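Local coordinates for protein nucleoside-triphosphatase THEP1 (Aquifex aeolicus, PDB 1YE8) that hydrolyses nucleoside triphosphates, among them ATP, GTP, CTP, TTP and UTP, to the diphosphate and phosphate, and has no kinase activity, at residues T15-I20 with V102-E107; V21-K26 with V167-I172; F47-T52 with Q78-L83; Q124-P129 with V133-P138. One frame throughout, in Å; residues are numbered along the deposited sequence.

Contact 1 (T15-I20 with V102-E107)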
loop_
_atom_site.group_PDB
_atom_site.type_symbol
_atom_site.label_atom_id
_atom_site.label_comp_id
_atom_site.label_asym_id
_atom_site.label_seq_id
_atom_site.Cartn_x
_atom_site.Cartn_y
_atom_site.Cartn_z
ATOM N N THR A 15 0.152 -2.023 10.307
ATOM C CA THR A 15 0.391 -3.132 11.210
ATOM C C THR A 15 -0.213 -4.414 10.664
ATOM O O THR A 15 0.428 -5.463 10.673
ATOM C CB THR A 15 -0.202 -2.812 12.586
ATOM O OG1 THR A 15 0.632 -1.841 13.217
ATOM C CG2 THR A 15 -0.158 -4.034 13.531
ATOM N N LEU A 16 -1.450 -4.333 10.188
ATOM C CA LEU A 16 -2.088 -5.489 9.587
ATOM C C LEU A 16 -1.344 -5.939 8.318
ATOM O O LEU A 16 -1.097 -7.134 8.129
ATOM C CB LEU A 16 -3.552 -5.185 9.275
ATOM C CG LEU A 16 -4.341 -6.244 8.521
ATOM C CD1 LEU A 16 -4.362 -7.597 9.262
ATOM C CD2 LEU A 16 -5.750 -5.754 8.291
ATOM N N VAL A 17 -1.000 -4.987 7.442
ATOM C CA VAL A 17 -0.235 -5.329 6.246
ATOM C C VAL A 17 1.075 -6.065 6.604
ATOM O O VAL A 17 1.402 -7.057 5.964
ATOM C CB VAL A 17 0.007 -4.093 5.350
ATOM C CG1 VAL A 17 1.036 -4.405 4.251
ATOM C CG2 VAL A 17 -1.299 -3.642 4.719
ATOM N N LYS A 18 1.786 -5.605 7.636
ATOM C CA LYS A 18 3.024 -6.264 8.058
ATOM C C LYS A 18 2.771 -7.708 8.519
ATOM O O LYS A 18 3.550 -8.610 8.210
ATOM C CB LYS A 18 3.735 -5.432 9.117
ATOM C CG LYS A 18 4.366 -4.174 8.532
ATOM C CD LYS A 18 4.889 -3.235 9.595
ATOM C CE LYS A 18 6.073 -3.815 10.346
ATOM N NZ LYS A 18 6.570 -2.832 11.343
ATOM N N LYS A 19 1.665 -7.925 9.222
ATOM C CA LYS A 19 1.295 -9.278 9.644
ATOM C C LYS A 19 1.022 -10.153 8.422
ATOM O O LYS A 19 1.402 -11.325 8.391
ATOM C CB LYS A 19 0.040 -9.264 10.519
ATOM C CG LYS A 19 0.203 -8.726 11.924
ATOM C CD LYS A 19 -1.187 -8.612 12.583
ATOM C CE LYS A 19 -1.118 -8.120 14.000
ATOM N NZ LYS A 19 -2.498 -8.055 14.558
ATOM N N ILE A 20 0.350 -9.587 7.418
ATOM C CA ILE A 20 0.063 -10.309 6.184
ATOM C C ILE A 20 1.363 -10.679 5.462
ATOM O O ILE A 20 1.522 -11.829 5.014
ATOM C CB ILE A 20 -0.899 -9.489 5.262
ATOM C CG1 ILE A 20 -2.296 -9.379 5.886
ATOM C CG2 ILE A 20 -1.002 -10.107 3.890
ATOM C CD1 ILE A 20 -3.167 -8.271 5.261
ATOM N N VAL A 102 1.776 -12.200 -4.188
ATOM C CA VAL A 102 0.837 -11.162 -3.766
ATOM C C VAL A 102 1.589 -9.841 -3.723
ATOM O O VAL A 102 2.600 -9.719 -3.013
ATOM C CB VAL A 102 0.221 -11.475 -2.381
ATOM C CG1 VAL A 102 -0.769 -10.382 -1.981
ATOM C CG2 VAL A 102 -0.449 -12.860 -2.399
ATOM N N ILE A 103 1.098 -8.872 -4.497
ATOM C CA ILE A 103 1.673 -7.526 -4.530
ATOM C C ILE A 103 1.201 -6.762 -3.304
ATOM O O ILE A 103 0.015 -6.796 -2.980
ATOM C CB ILE A 103 1.240 -6.794 -5.826
ATOM C CG1 ILE A 103 1.648 -7.637 -7.054
ATOM C CG2 ILE A 103 1.850 -5.391 -5.863
ATOM C CD1 ILE A 103 1.119 -7.092 -8.368
ATOM N N ILE A 104 2.121 -6.053 -2.645
ATOM C CA ILE A 104 1.821 -5.336 -1.393
ATOM C C ILE A 104 1.969 -3.832 -1.605
ATOM O O ILE A 104 3.031 -3.380 -2.022
ATOM C CB ILE A 104 2.781 -5.785 -0.262
ATOM C CG1 ILE A 104 2.784 -7.313 -0.106
ATOM C CG2 ILE A 104 2.468 -5.046 1.025
ATOM C CD1 ILE A 104 1.474 -7.960 0.357
ATOM N N ILE A 105 0.908 -3.063 -1.343
ATOM C CA ILE A 105 0.962 -1.608 -1.584
ATOM C C ILE A 105 0.324 -0.860 -0.410
ATOM O O ILE A 105 -0.906 -0.664 -0.378
ATOM C CB ILE A 105 0.230 -1.209 -2.913
ATOM C CG1 ILE A 105 0.571 -2.159 -4.080
ATOM C CG2 ILE A 105 0.589 0.249 -3.275
ATOM C CD1 ILE A 105 -0.139 -1.792 -5.385
ATOM N N ASP A 106 1.133 -0.429 0.550
ATOM C CA ASP A 106 0.623 0.388 1.661
ATOM C C ASP A 106 1.449 1.670 1.629
ATOM O O ASP A 106 2.650 1.637 1.931
ATOM C CB ASP A 106 0.780 -0.365 2.997
ATOM C CG ASP A 106 0.587 0.528 4.201
ATOM O OD1 ASP A 106 -0.504 1.140 4.335
ATOM O OD2 ASP A 106 1.468 0.668 5.067
ATOM N N GLU A 107 0.864 2.814 1.269
ATOM C CA GLU A 107 -0.551 3.083 1.105
ATOM C C GLU A 107 -0.788 3.757 -0.241
ATOM O O GLU A 107 0.052 4.537 -0.736
ATOM C CB GLU A 107 -0.994 4.025 2.238
ATOM C CG GLU A 107 -2.466 4.392 2.198
ATOM C CD GLU A 107 -3.017 4.937 3.495
ATOM O OE1 GLU A 107 -2.343 4.963 4.540
ATOM O OE2 GLU A 107 -4.175 5.356 3.488
#
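Val17 and Ile104 carry the apolar part of this contact: Val17 CG1, a methyl of helix 13-24, lies 3.6 Å from Ile104 CG2 on strand 102-105, the two side chains lying alongside and pointing contrary ways. On both residues the touching methyl stands opposite the main-chain nitrogen (chi1 169° for Val17), which carries it across the gap from helix to strand. The same Val17 CG1 also rests against the aliphatic part of Asp106, with CB at 4.2 Å. Ile20 CG2, one turn further along the helix, stays 4.8 Å from Ile104 CD1, too far for close packing.

The polar part belongs to the Asp106 carboxylate, whose partners lie outside the two segments: OD1 is hydrogen-bonded to Thr136 OG1 and OD2 to Thr14 OG1. Thr14 belongs to the P-loop (Walker A) at the start of helix 13-24, and a bound magnesium ion lies about 4 Å from the Asp106 side chain. An aspartate that follows a run of hydrophobic strand residues beside the P-loop is consistent with a Walker B position. The chemistry thus divides in two: methyl packing sets the helix on the sheet, while two hydroxyls fix the buried carboxylate beside the nucleotide-binding loop.

Contact 2 (V21-K26 with V167-I172)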
loop_
_atom_site.group_PDB
_atom_site.type_symbol
_atom_site.label_atom_id
_atom_site.label_comp_id
_atom_site.label_asym_id
_atom_site.label_seq_id
_atom_site.Cartn_x
_atom_site.Cartn_y
_atom_site.Cartn_z
ATOM N N VAL A 21 2.287 -9.719 5.366
ATOM C CA VAL A 21 3.591 -9.951 4.734
ATOM C C VAL A 21 4.343 -11.086 5.436
ATOM O O VAL A 21 4.884 -11.986 4.766
ATOM C CB VAL A 21 4.426 -8.657 4.703
ATOM C CG1 VAL A 21 5.893 -8.930 4.343
ATOM C CG2 VAL A 21 3.803 -7.649 3.726
ATOM N N GLU A 22 4.361 -11.060 6.769
ATOM C CA GLU A 22 5.098 -12.096 7.493
ATOM C C GLU A 22 4.476 -13.470 7.226
ATOM O O GLU A 22 5.186 -14.457 6.991
ATOM C CB GLU A 22 5.150 -11.799 8.987
ATOM C CG GLU A 22 5.963 -12.828 9.761
ATOM C CD GLU A 22 6.152 -12.483 11.224
ATOM O OE1 GLU A 22 5.226 -12.727 12.034
ATOM O OE2 GLU A 22 7.247 -11.982 11.562
ATOM N N ARG A 23 3.152 -13.540 7.258
ATOM C CA ARG A 23 2.475 -14.802 6.982
ATOM C C ARG A 23 2.698 -15.323 5.573
ATOM O O ARG A 23 2.848 -16.525 5.362
ATOM C CB ARG A 23 0.987 -14.685 7.285
ATOM C CG ARG A 23 0.715 -14.625 8.781
ATOM C CD ARG A 23 0.902 -15.975 9.501
ATOM N NE ARG A 23 -0.211 -16.865 9.182
ATOM C CZ ARG A 23 -1.380 -16.845 9.813
ATOM N NH1 ARG A 23 -1.585 -15.982 10.800
ATOM N NH2 ARG A 23 -2.345 -17.679 9.443
ATOM N N LEU A 24 2.698 -14.415 4.600
ATOM C CA LEU A 24 2.887 -14.793 3.207
ATOM C C LEU A 24 4.327 -15.167 2.845
ATOM O O LEU A 24 4.540 -15.857 1.844
ATOM C CB LEU A 24 2.386 -13.673 2.288
ATOM C CG LEU A 24 0.870 -13.453 2.194
ATOM C CD1 LEU A 24 0.627 -12.207 1.374
ATOM C CD2 LEU A 24 0.139 -14.646 1.587
ATOM N N GLY A 25 5.309 -14.726 3.626
ATOM C CA GLY A 25 6.694 -15.067 3.338
ATOM C C GLY A 25 7.131 -14.585 1.969
ATOM O O GLY A 25 6.896 -13.435 1.600
ATOM N N LYS A 26 7.738 -15.475 1.200
ATOM C CA LYS A 26 8.317 -15.132 -0.091
ATOM C C LYS A 26 7.240 -14.838 -1.135
ATOM O O LYS A 26 7.544 -14.369 -2.236
ATOM C CB LYS A 26 9.249 -16.257 -0.569
ATOM C CG LYS A 26 10.523 -16.410 0.265
ATOM C CD LYS A 26 11.337 -17.592 -0.236
ATOM C CE LYS A 26 12.742 -17.611 0.354
ATOM N NZ LYS A 26 12.985 -18.853 1.148
ATOM N N VAL A 167 -9.075 -10.009 14.674
ATOM C CA VAL A 167 -9.726 -11.196 14.104
ATOM C C VAL A 167 -9.661 -11.234 12.568
ATOM O O VAL A 167 -9.734 -12.305 11.954
ATOM C CB VAL A 167 -11.196 -11.372 14.636
ATOM C CG1 VAL A 167 -11.993 -10.089 14.499
ATOM C CG2 VAL A 167 -11.926 -12.520 13.942
ATOM N N ILE A 168 -9.486 -10.075 11.944
ATOM C CA ILE A 168 -9.617 -9.975 10.486
ATOM C C ILE A 168 -8.526 -10.693 9.660
ATOM O O ILE A 168 -8.772 -11.083 8.519
ATOM C CB ILE A 168 -9.764 -8.485 10.068
ATOM C CG1 ILE A 168 -10.325 -8.373 8.646
ATOM C CG2 ILE A 168 -8.439 -7.740 10.229
ATOM C CD1 ILE A 168 -11.840 -8.548 8.540
ATOM N N LEU A 169 -7.344 -10.876 10.242
ATOM C CA LEU A 169 -6.234 -11.500 9.518
ATOM C C LEU A 169 -6.570 -12.839 8.844
ATOM O O LEU A 169 -6.252 -13.032 7.679
ATOM C CB LEU A 169 -4.984 -11.616 10.405
ATOM C CG LEU A 169 -3.727 -12.245 9.797
ATOM C CD1 LEU A 169 -3.234 -11.413 8.600
ATOM C CD2 LEU A 169 -2.640 -12.347 10.843
ATOM N N GLU A 170 -7.219 -13.755 9.570
ATOM C CA GLU A 170 -7.523 -15.080 9.024
ATOM C C GLU A 170 -8.541 -15.069 7.870
ATOM O O GLU A 170 -8.438 -15.876 6.924
ATOM C CB GLU A 170 -7.958 -16.052 10.133
ATOM C CG GLU A 170 -6.855 -16.428 11.125
ATOM C CD GLU A 170 -5.575 -16.977 10.493
ATOM O OE1 GLU A 170 -5.605 -17.539 9.369
ATOM O OE2 GLU A 170 -4.526 -16.861 11.151
ATOM N N ASP A 171 -9.515 -14.164 7.948
ATOM C CA ASP A 171 -10.467 -13.960 6.859
ATOM C C ASP A 171 -9.700 -13.617 5.572
ATOM O O ASP A 171 -9.925 -14.222 4.511
ATOM C CB ASP A 171 -11.470 -12.850 7.216
ATOM C CG ASP A 171 -12.251 -13.147 8.493
ATOM O OD1 ASP A 171 -12.391 -14.335 8.854
ATOM O OD2 ASP A 171 -12.752 -12.252 9.210
ATOM N N ILE A 172 -8.779 -12.658 5.700
ATOM C CA ILE A 172 -7.940 -12.211 4.585
ATOM C C ILE A 172 -7.074 -13.356 4.056
ATOM O O ILE A 172 -7.063 -13.624 2.849
ATOM C CB ILE A 172 -7.068 -10.991 5.019
ATOM C CG1 ILE A 172 -7.963 -9.771 5.285
ATOM C CG2 ILE A 172 -6.000 -10.667 3.954
ATOM C CD1 ILE A 172 -7.225 -8.582 5.916
#
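The guanidinium of Arg23 meets the carboxylate of Glu170 at its edge, with OE2 only 3° out of the guanidinium plane, while Leu169 CD2 comes up obliquely, 3.8 Å from Arg23 NH1. The two flat groups are turned 34° against each other, and the side chains that carry them meet nearly square on. The grip is end-on, with both terminal nitrogens on a single oxygen: Arg23 NH2 donates to Glu170 OE2 at 2.9 Å, and Arg23 NH1 reaches Glu170 OE2 at 3.1 Å with a more bent N-H...O angle of 140°. The NH2 bond uses the syn lone pair; NH1 approaches on the syn side too, but from out of the carboxylate plane. Bends at chi2 and chi3 of Arg23 and at chi2 of Glu170 bring the two charged ends together.

The other carboxylate oxygen, Glu170 OE1, forms a salt bridge with Arg178, so the glutamate sits between two arginines whose charges would be expected to favour its ionised form. An alanine in place of Glu170 would probably leave the guanidinium of Arg23 without its carboxylate mate and freer to turn, and take from Arg178 this salt bridge as well.

This ion pair lies at the protein surface, joining the C-terminal end of helix 13-24 to helix 168-175. Further in, Leu169 also packs on Leu16 and Ile20 of helix 13-24, and Ile168 and Ile172 rest on Ile158 of the edge strand 156-159.

Contact 3 (F47-T52 with Q78-L83); sequences FRIITT and QYFEEL
Ile49 meets helix 77-97 with both its methyls. CD1 reaches the Phe80 ring at CE1, 3.9 Å away, coming in obliquely, and CG2 lies 3.9 Å from Leu83 CD2. With CG1 swung opposite the main-chain nitrogen (chi1 176°), the long branch extends to the ring and CG2 is left for the leucine. Ile49 stands roughly perpendicular to Phe80 but runs alongside Leu83, pointing the other way. Two residues along the strand, Thr51 CG2 adds a looser touch on Leu83 CB at 4.2 Å. A valine in place of Ile49 would remove CD1 and is likely to open a gap against the Phe80 ring.

The strand belongs to the antiparallel sheet that accompanies the parallel, RecA-like sheet of this P-loop NTPase, and the helix packs on one face of it. The segments run almost in the same direction, their axes 13° apart and 9.1 Å at closest approach.

Beyond this first layer, the Phe80 ring meets Phe118 edge-to-face and also contacts Phe59, so aromatic neighbours brace the ring that Ile49 touches. Phe31 of strand 31-36 and Ala84 of the helix add to the surroundings of Ile49. Thr51 rests its methyl against Leu83 while its hydroxyl turns to the chain that follows, where OG1 is hydrogen-bonded to the backbone nitrogens of Glu53 and Lys55.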
loop_
_atom_site.group_PDB
_atom_site.type_symbol
_atom_site.label_atom_id
_atom_site.label_comp_id
_atom_site.label_asym_id
_atom_site.label_seq_id
_atom_site.Cartn_x
_atom_site.Cartn_y
_atom_site.Cartn_z
ATOM N N PHE A 47 7.314 9.991 7.343
ATOM C CA PHE A 47 6.936 8.668 6.857
ATOM C C PHE A 47 8.060 8.051 6.043
ATOM O O PHE A 47 8.696 8.731 5.227
ATOM C CB PHE A 47 5.658 8.743 6.016
ATOM C CG PHE A 47 4.478 9.298 6.766
ATOM C CD1 PHE A 47 4.271 10.673 6.836
ATOM C CD2 PHE A 47 3.588 8.447 7.428
ATOM C CE1 PHE A 47 3.189 11.201 7.533
ATOM C CE2 PHE A 47 2.501 8.972 8.136
ATOM C CZ PHE A 47 2.308 10.353 8.182
ATOM N N ARG A 48 8.242 6.748 6.231
ATOM C CA ARG A 48 9.305 5.968 5.621
ATOM C C ARG A 48 8.699 4.846 4.787
ATOM O O ARG A 48 7.859 4.102 5.269
ATOM C CB ARG A 48 10.200 5.369 6.729
ATOM C CG ARG A 48 11.514 4.799 6.247
ATOM C CD ARG A 48 12.382 4.192 7.344
ATOM N NE ARG A 48 12.039 4.653 8.683
ATOM C CZ ARG A 48 12.790 5.461 9.438
ATOM N NH1 ARG A 48 13.952 5.935 9.004
ATOM N NH2 ARG A 48 12.369 5.797 10.643
ATOM N N ILE A 49 9.127 4.717 3.544
ATOM C CA ILE A 49 8.757 3.543 2.744
ATOM C C ILE A 49 9.711 2.412 3.115
ATOM O O ILE A 49 10.919 2.633 3.251
ATOM C CB ILE A 49 8.766 3.858 1.204
ATOM C CG1 ILE A 49 8.469 2.582 0.402
ATOM C CG2 ILE A 49 10.069 4.534 0.767
ATOM C CD1 ILE A 49 8.126 2.818 -1.061
ATOM N N ILE A 50 9.168 1.215 3.333
ATOM C CA ILE A 50 9.965 0.033 3.646
ATOM C C ILE A 50 9.528 -1.048 2.668
ATOM O O ILE A 50 8.340 -1.355 2.593
ATOM C CB ILE A 50 9.728 -0.418 5.101
ATOM C CG1 ILE A 50 10.069 0.744 6.060
ATOM C CG2 ILE A 50 10.555 -1.674 5.394
ATOM C CD1 ILE A 50 10.084 0.404 7.553
ATOM N N THR A 51 10.458 -1.596 1.887
ATOM C CA THR A 51 10.092 -2.656 0.960
ATOM C C THR A 51 10.166 -4.041 1.583
ATOM O O THR A 51 10.741 -4.228 2.653
ATOM C CB THR A 51 10.921 -2.636 -0.322
ATOM O OG1 THR A 51 12.239 -3.140 -0.025
ATOM C CG2 THR A 51 11.088 -1.197 -0.874
ATOM N N THR A 52 9.616 -5.023 0.882
ATOM C CA THR A 52 9.739 -6.409 1.299
ATOM C C THR A 52 11.178 -6.929 1.210
ATOM O O THR A 52 11.428 -8.051 1.663
ATOM C CB THR A 52 8.830 -7.299 0.460
ATOM O OG1 THR A 52 8.957 -6.944 -0.925
ATOM C CG2 THR A 52 7.349 -7.077 0.831
ATOM N N GLN A 78 10.659 11.990 -5.608
ATOM C CA GLN A 78 11.815 11.255 -6.104
ATOM C C GLN A 78 12.289 10.220 -5.075
ATOM O O GLN A 78 12.585 9.072 -5.436
ATOM C CB GLN A 78 12.937 12.231 -6.494
ATOM C CG GLN A 78 12.635 13.044 -7.780
ATOM C CD GLN A 78 11.453 14.029 -7.644
ATOM O OE1 GLN A 78 10.594 14.089 -8.535
ATOM N NE2 GLN A 78 11.402 14.786 -6.530
ATOM N N TYR A 79 12.317 10.593 -3.794
ATOM C CA TYR A 79 12.705 9.642 -2.762
ATOM C C TYR A 79 11.721 8.482 -2.682
ATOM O O TYR A 79 12.123 7.340 -2.512
ATOM C CB TYR A 79 12.772 10.309 -1.387
ATOM C CG TYR A 79 13.927 11.278 -1.181
ATOM C CD1 TYR A 79 14.896 11.491 -2.163
ATOM C CD2 TYR A 79 14.055 11.944 0.031
ATOM C CE1 TYR A 79 15.967 12.375 -1.941
ATOM C CE2 TYR A 79 15.114 12.817 0.267
ATOM C CZ TYR A 79 16.056 13.030 -0.721
ATOM O OH TYR A 79 17.096 13.918 -0.453
ATOM N N PHE A 80 10.433 8.798 -2.796
ATOM C CA PHE A 80 9.412 7.764 -2.778
ATOM C C PHE A 80 9.596 6.818 -3.964
ATOM O O PHE A 80 9.631 5.591 -3.807
ATOM C CB PHE A 80 8.016 8.397 -2.791
ATOM C CG PHE A 80 6.907 7.401 -2.956
ATOM C CD1 PHE A 80 6.579 6.560 -1.909
ATOM C CD2 PHE A 80 6.193 7.311 -4.143
ATOM C CE1 PHE A 80 5.557 5.602 -2.040
ATOM C CE2 PHE A 80 5.160 6.376 -4.295
ATOM C CZ PHE A 80 4.844 5.524 -3.230
ATOM N N GLU A 81 9.724 7.393 -5.157
ATOM C CA GLU A 81 9.815 6.615 -6.392
ATOM C C GLU A 81 11.045 5.735 -6.433
ATOM O O GLU A 81 10.993 4.636 -6.974
ATOM C CB GLU A 81 9.816 7.544 -7.611
ATOM C CG GLU A 81 8.456 8.149 -7.903
ATOM C CD GLU A 81 8.441 9.139 -9.065
ATOM O OE1 GLU A 81 9.516 9.578 -9.534
ATOM O OE2 GLU A 81 7.336 9.508 -9.487
ATOM N N GLU A 82 12.139 6.213 -5.841
ATOM C CA GLU A 82 13.401 5.480 -5.843
ATOM C C GLU A 82 13.209 4.050 -5.346
ATOM O O GLU A 82 13.831 3.119 -5.865
ATOM C CB GLU A 82 14.423 6.207 -4.964
ATOM C CG GLU A 82 15.840 5.678 -5.084
ATOM C CD GLU A 82 16.823 6.448 -4.226
ATOM O OE1 GLU A 82 16.607 7.660 -4.012
ATOM O OE2 GLU A 82 17.814 5.827 -3.770
ATOM N N LEU A 83 12.357 3.878 -4.333
ATOM C CA LEU A 83 12.094 2.564 -3.756
ATOM C C LEU A 83 10.788 1.965 -4.265
ATOM O O LEU A 83 10.737 0.775 -4.548
ATOM C CB LEU A 83 12.083 2.632 -2.216
ATOM C CG LEU A 83 13.447 2.504 -1.540
ATOM C CD1 LEU A 83 14.388 3.647 -1.919
ATOM C CD2 LEU A 83 13.255 2.415 -0.038
#

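Contact 4 (Q124-P129 with V133-P138)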
loop_
_atom_site.group_PDB
_atom_site.type_symbol
_atom_site.label_atom_id
_atom_site.label_comp_id
_atom_site.label_asym_id
_atom_site.label_seq_id
_atom_site.Cartn_x
_atom_site.Cartn_y
_atom_site.Cartn_z
ATOM N N GLN A 124 -2.532 0.230 -13.509
ATOM C CA GLN A 124 -2.253 -0.964 -14.290
ATOM C C GLN A 124 -2.437 -2.205 -13.427
ATOM O O GLN A 124 -3.098 -3.155 -13.827
ATOM C CB GLN A 124 -0.841 -0.903 -14.873
ATOM C CG GLN A 124 -0.612 -1.901 -15.998
ATOM C CD GLN A 124 0.714 -1.729 -16.711
ATOM O OE1 GLN A 124 0.945 -2.373 -17.743
ATOM N NE2 GLN A 124 1.589 -0.881 -16.175
ATOM N N ILE A 125 -1.864 -2.197 -12.223
ATOM C CA ILE A 125 -1.923 -3.359 -11.350
ATOM C C ILE A 125 -3.340 -3.654 -10.849
ATOM O O ILE A 125 -3.821 -4.792 -10.915
ATOM C CB ILE A 125 -0.954 -3.166 -10.139
ATOM C CG1 ILE A 125 0.519 -3.245 -10.595
ATOM C CG2 ILE A 125 -1.283 -4.147 -9.021
ATOM C CD1 ILE A 125 1.510 -2.703 -9.559
HETATM N N MSE A 126 -4.024 -2.622 -10.372
HETATM C CA MSE A 126 -5.313 -2.816 -9.726
HETATM C C MSE A 126 -6.407 -3.292 -10.679
HETATM O O MSE A 126 -7.317 -4.001 -10.262
HETATM C CB MSE A 126 -5.724 -1.546 -8.988
HETATM C CG MSE A 126 -4.698 -1.149 -7.878
HETATM SE SE MSE A 126 -4.309 -2.531 -6.530
HETATM C CE MSE A 126 -5.989 -2.553 -6.038
ATOM N N HIS A 127 -6.275 -2.947 -11.959
ATOM C CA HIS A 127 -7.274 -3.328 -12.941
ATOM C C HIS A 127 -6.880 -4.579 -13.716
ATOM O O HIS A 127 -7.617 -5.006 -14.618
ATOM C CB HIS A 127 -7.580 -2.143 -13.860
ATOM C CG HIS A 127 -8.188 -0.979 -13.144
ATOM N ND1 HIS A 127 -9.476 -0.997 -12.649
ATOM C CD2 HIS A 127 -7.676 0.231 -12.815
ATOM C CE1 HIS A 127 -9.733 0.157 -12.063
ATOM N NE2 HIS A 127 -8.659 0.921 -12.148
ATOM N N ASP A 128 -5.741 -5.176 -13.368
ATOM C CA ASP A 128 -5.300 -6.407 -14.008
ATOM C C ASP A 128 -5.899 -7.575 -13.230
ATOM O O ASP A 128 -5.514 -7.817 -12.083
ATOM C CB ASP A 128 -3.773 -6.490 -14.023
ATOM C CG ASP A 128 -3.252 -7.659 -14.839
ATOM O OD1 ASP A 128 -3.954 -8.695 -14.948
ATOM O OD2 ASP A 128 -2.136 -7.633 -15.384
ATOM N N PRO A 129 -6.826 -8.313 -13.841
ATOM C CA PRO A 129 -7.479 -9.436 -13.152
ATOM C C PRO A 129 -6.517 -10.561 -12.773
ATOM O O PRO A 129 -6.867 -11.352 -11.889
ATOM C CB PRO A 129 -8.462 -9.967 -14.207
ATOM C CG PRO A 129 -7.898 -9.526 -15.511
ATOM C CD PRO A 129 -7.296 -8.165 -15.230
ATOM N N VAL A 133 -3.346 -8.814 -4.996
ATOM C CA VAL A 133 -2.862 -7.585 -4.359
ATOM C C VAL A 133 -3.464 -7.401 -2.981
ATOM O O VAL A 133 -4.652 -7.676 -2.778
ATOM C CB VAL A 133 -3.214 -6.311 -5.195
ATOM C CG1 VAL A 133 -2.566 -5.055 -4.590
ATOM C CG2 VAL A 133 -2.824 -6.460 -6.671
ATOM N N VAL A 134 -2.645 -6.929 -2.037
ATOM C CA VAL A 134 -3.138 -6.359 -0.776
ATOM C C VAL A 134 -2.729 -4.895 -0.760
ATOM O O VAL A 134 -1.536 -4.583 -0.838
ATOM C CB VAL A 134 -2.552 -7.078 0.457
ATOM C CG1 VAL A 134 -2.957 -6.376 1.755
ATOM C CG2 VAL A 134 -3.005 -8.540 0.464
ATOM N N ALA A 135 -3.718 -4.004 -0.677
ATOM C CA ALA A 135 -3.433 -2.554 -0.738
ATOM C C ALA A 135 -4.251 -1.852 0.325
ATOM O O ALA A 135 -5.307 -2.350 0.745
ATOM C CB ALA A 135 -3.739 -1.978 -2.106
ATOM N N THR A 136 -3.774 -0.690 0.762
ATOM C CA THR A 136 -4.531 0.127 1.697
ATOM C C THR A 136 -4.894 1.450 1.037
ATOM O O THR A 136 -4.165 1.973 0.171
ATOM C CB THR A 136 -3.716 0.422 2.961
ATOM O OG1 THR A 136 -2.480 1.048 2.598
ATOM C CG2 THR A 136 -3.360 -0.879 3.675
ATOM N N ILE A 137 -6.024 1.998 1.470
ATOM C CA ILE A 137 -6.462 3.335 1.076
ATOM C C ILE A 137 -7.026 4.053 2.280
ATOM O O ILE A 137 -7.542 3.417 3.205
ATOM C CB ILE A 137 -7.537 3.311 -0.062
ATOM C CG1 ILE A 137 -8.756 2.455 0.327
ATOM C CG2 ILE A 137 -6.908 2.895 -1.391
ATOM C CD1 ILE A 137 -9.884 2.555 -0.673
ATOM N N PRO A 138 -6.959 5.381 2.265
ATOM C CA PRO A 138 -7.587 6.155 3.337
ATOM C C PRO A 138 -9.104 6.008 3.306
ATOM O O PRO A 138 -9.688 5.561 2.309
ATOM C CB PRO A 138 -7.127 7.600 3.065
ATOM C CG PRO A 138 -6.640 7.622 1.679
ATOM C CD PRO A 138 -6.308 6.236 1.252
#
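Val133 receives both Ile125 and Met126 where helix 116-126 packs on strand 132-136, the helix and second strand of the beta-alpha-beta unit begun by strand 102-105 in the parallel sheet. The tight part is shared between the two valine methyls. Ile125 CG2 lies 3.6 Å from Val133 CG2, and the selenium of Met126, a selenomethionine in this crystal, lies 3.6 Å from Val133 CG1. Each helix side chain lies crosswise to the valine. Bends at chi2 and chi3 (-55° and -61°) fold the Met126 chain and bring SE to the strand, although the residue's CB does not point straight at it.

Two residues along the strand the packing is looser: Ala135 offers only its CB. Ile108, in the loop after strand 102-105, also covers this alanine, while Ile149 of helix 144-150 packs on Met126.

The solvent side is formed by His127 and Asp128, the first exposed and the second partly so, and their polar groups look to other elements: His127 NE2 is hydrogen-bonded to Glu148 and Asp128 OD2 to the Tyr92 hydroxyl. The chain here is tied by Asp128 N to Ile125 O at 3.1 Å and by Asp128 OD1 to the backbone nitrogen of Asn130. Back in the buried part, the selenium spans both strand residues, with Met126 SE 4.5 Å from Ala135 CB.

Contacts 1, 3 and 4 are buried and rest on apolar side chains; contact 2 lies at the surface and is the one joined by a salt bridge. Contacts 1 and 2 share helix 13-24, and Val102 CB of contact 1 packs 3.8 Å from Leu24 CD1 of contact 2. Contacts 1 and 4 meet in neighbouring strands of the parallel sheet, where the backbones of Ile103 and Val134 pair; the approach to the P-loop comes further along, at Asp106. Contact 3 belongs to the antiparallel sheet, its centre about 18 Å from that of contact 4, on the opposite side of the chain's centre.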